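Local coordinates for hypothetical protein Lmaj011689 (Leishmania major, PDB 1YQF) that is of unknown function but belongs to the MAM33 family of mitochondrial glycoproteins and is a sequence homologue of human p32, at residues D66-F71 with D75-Y80. Numbering follows the deposited sequence.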
loop_
_atom_site.group_PDB
_atom_site.type_symbol
_atom_site.label_atom_id
_atom_site.label_comp_id
_atom_site.label_asym_id
_atom_site.label_seq_id
_atom_site.Cartn_x
_atom_site.Cartn_y
_atom_site.Cartn_z
ATOM N N ASP A 66 -1.283 5.049 21.437
ATOM C CA ASP A 66 -0.122 4.357 21.969
ATOM C C ASP A 66 -0.360 4.053 23.438
ATOM O O ASP A 66 -0.704 4.942 24.212
ATOM C CB ASP A 66 1.119 5.241 21.847
ATOM C CG ASP A 66 1.712 5.229 20.460
ATOM O OD1 ASP A 66 1.056 4.729 19.520
ATOM O OD2 ASP A 66 2.840 5.706 20.218
ATOM N N LEU A 67 -0.175 2.793 23.812
ATOM C CA LEU A 67 -0.133 2.400 25.212
ATOM C C LEU A 67 1.335 2.328 25.590
ATOM O O LEU A 67 2.072 1.526 25.029
ATOM C CB LEU A 67 -0.788 1.038 25.400
ATOM C CG LEU A 67 -2.307 1.022 25.257
ATOM C CD1 LEU A 67 -2.812 -0.400 25.071
ATOM C CD2 LEU A 67 -2.942 1.657 26.476
ATOM N N THR A 68 1.760 3.168 26.529
ATOM C CA THR A 68 3.160 3.223 26.948
ATOM C C THR A 68 3.344 2.770 28.391
ATOM O O THR A 68 2.485 2.995 29.237
ATOM C CB THR A 68 3.713 4.651 26.795
ATOM O OG1 THR A 68 2.965 5.560 27.618
ATOM C CG2 THR A 68 3.518 5.170 25.376
ATOM N N LYS A 69 4.487 2.148 28.660
ATOM C CA LYS A 69 4.833 1.672 30.000
ATOM C C LYS A 69 6.292 1.217 30.034
ATOM O O LYS A 69 6.814 0.733 29.034
ATOM C CB LYS A 69 3.904 0.522 30.415
ATOM C CG LYS A 69 4.580 -0.674 31.088
ATOM C CD LYS A 69 3.617 -1.839 31.248
ATOM C CE LYS A 69 4.336 -3.114 31.669
ATOM N NZ LYS A 69 3.440 -4.305 31.656
ATOM N N SER A 70 6.936 1.361 31.189
ATOM C CA SER A 70 8.302 0.875 31.373
ATOM C C SER A 70 8.300 -0.485 32.064
ATOM O O SER A 70 7.411 -0.787 32.863
ATOM C CB SER A 70 9.124 1.874 32.184
ATOM O OG SER A 70 9.395 3.036 31.417
ATOM N N PHE A 71 9.304 -1.299 31.745
ATOM C CA PHE A 71 9.441 -2.641 32.303
ATOM C C PHE A 71 10.907 -3.073 32.276
ATOM O O PHE A 71 11.429 -3.431 31.218
ATOM C CB PHE A 71 8.587 -3.633 31.507
ATOM C CG PHE A 71 8.712 -5.059 31.977
ATOM C CD1 PHE A 71 7.918 -5.534 33.012
ATOM C CD2 PHE A 71 9.626 -5.925 31.386
ATOM C CE1 PHE A 71 8.032 -6.848 33.449
ATOM C CE2 PHE A 71 9.743 -7.237 31.818
ATOM C CZ PHE A 71 8.946 -7.700 32.850
ATOM N N ASP A 75 11.554 0.446 27.236
ATOM C CA ASP A 75 10.421 1.298 26.883
ATOM C C ASP A 75 9.465 0.518 25.987
ATOM O O ASP A 75 9.791 0.216 24.843
ATOM C CB ASP A 75 10.902 2.559 26.166
ATOM C CG ASP A 75 11.741 3.451 27.058
ATOM O OD1 ASP A 75 11.722 3.371 28.308
ATOM O OD2 ASP A 75 12.485 4.302 26.522
ATOM N N LEU A 76 8.289 0.189 26.516
ATOM C CA LEU A 76 7.285 -0.561 25.764
ATOM C C LEU A 76 6.245 0.371 25.150
ATOM O O LEU A 76 5.824 1.342 25.773
ATOM C CB LEU A 76 6.589 -1.591 26.655
ATOM C CG LEU A 76 7.485 -2.534 27.464
ATOM C CD1 LEU A 76 6.632 -3.414 28.365
ATOM C CD2 LEU A 76 8.349 -3.389 26.559
ATOM N N VAL A 77 5.844 0.071 23.918
ATOM C CA VAL A 77 4.774 0.800 23.247
ATOM C C VAL A 77 3.892 -0.191 22.496
ATOM O O VAL A 77 4.386 -0.974 21.698
ATOM C CB VAL A 77 5.324 1.844 22.254
ATOM C CG1 VAL A 77 4.188 2.553 21.525
ATOM C CG2 VAL A 77 6.201 2.870 22.971
ATOM N N VAL A 78 2.592 -0.158 22.762
ATOM C CA VAL A 78 1.622 -0.951 22.016
ATOM C C VAL A 78 0.761 0.022 21.224
ATOM O O VAL A 78 -0.009 0.788 21.795
ATOM C CB VAL A 78 0.738 -1.802 22.940
ATOM C CG1 VAL A 78 -0.272 -2.607 22.124
ATOM C CG2 VAL A 78 1.598 -2.728 23.793
ATOM N N ARG A 79 0.903 -0.014 19.906
ATOM C CA ARG A 79 0.253 0.943 19.024
ATOM C C ARG A 79 -0.887 0.291 18.261
ATOM O O ARG A 79 -0.759 -0.821 17.763
ATOM C CB ARG A 79 1.282 1.510 18.047
ATOM C CG ARG A 79 0.706 2.436 16.988
ATOM C CD ARG A 79 1.770 3.178 16.214
ATOM N NE ARG A 79 2.541 4.090 17.062
ATOM C CZ ARG A 79 3.704 4.637 16.720
ATOM N NH1 ARG A 79 4.248 4.369 15.546
ATOM N NH2 ARG A 79 4.330 5.458 17.555
ATOM N N TYR A 80 -2.003 0.999 18.169
ATOM C CA TYR A 80 -3.159 0.526 17.418
ATOM C C TYR A 80 -3.962 1.689 16.874
ATOM O O TYR A 80 -3.782 2.833 17.286
ATOM C CB TYR A 80 -4.058 -0.334 18.300
ATOM C CG TYR A 80 -4.625 0.404 19.489
ATOM C CD1 TYR A 80 -3.841 0.659 20.607
ATOM C CD2 TYR A 80 -5.946 0.847 19.497
ATOM C CE1 TYR A 80 -4.352 1.339 21.702
ATOM C CE2 TYR A 80 -6.468 1.525 20.592
ATOM C CZ TYR A 80 -5.665 1.766 21.691
ATOM O OH TYR A 80 -6.167 2.442 22.779
#
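Arg79 grips the carboxylate of Asp66 side-on in a two-bonded salt bridge: Arg79 NE lies 2.9 Å from Asp66 OD1, and Arg79 NH2 lies 3.1 Å from Asp66 OD2. Both N-H...O angles are 167°, each oxygen offers its syn lone pair, and the two planar groups are only 15° apart, so the pairing is nearly flat. The arginine chain leaves with CG anti to the backbone N and bends at chi3, which turns the NE edge onto the acid; NH1 hydrogen-bonds Lys132 O instead. Beside the pair, Val77 CG1 approaches Asp66 OD2 at 3.7 Å.

Four backbone bonds join the strands: Leu67 and Val78 exchange one pair, Lys69 and Leu76 another, the longest being Lys69 N to Leu76 O at 3.3 Å.

On the face of Leu67, Lys69, Leu76 and Val78 the contacts are apolar, with Phe71 and Tyr80 joining from the ends of the pairing. Leu76 CD1 touches Phe71 CB at 3.7 Å and Lys69 CE at 4.0 Å, while Lys69 NZ donates a hydrogen bond to Arg169 O. Leu67 CD1 meets Tyr80 CE1 at 4.1 Å, and both side chains also pack on helix 173-202.

Segments 66-71 and 75-80 run 168° apart, nearly antiparallel, and belong to strands 64-71 and 74-81 of one beta hairpin, within an antiparallel sheet whose strands follow chain order, consistent with the fold of its homologue p32.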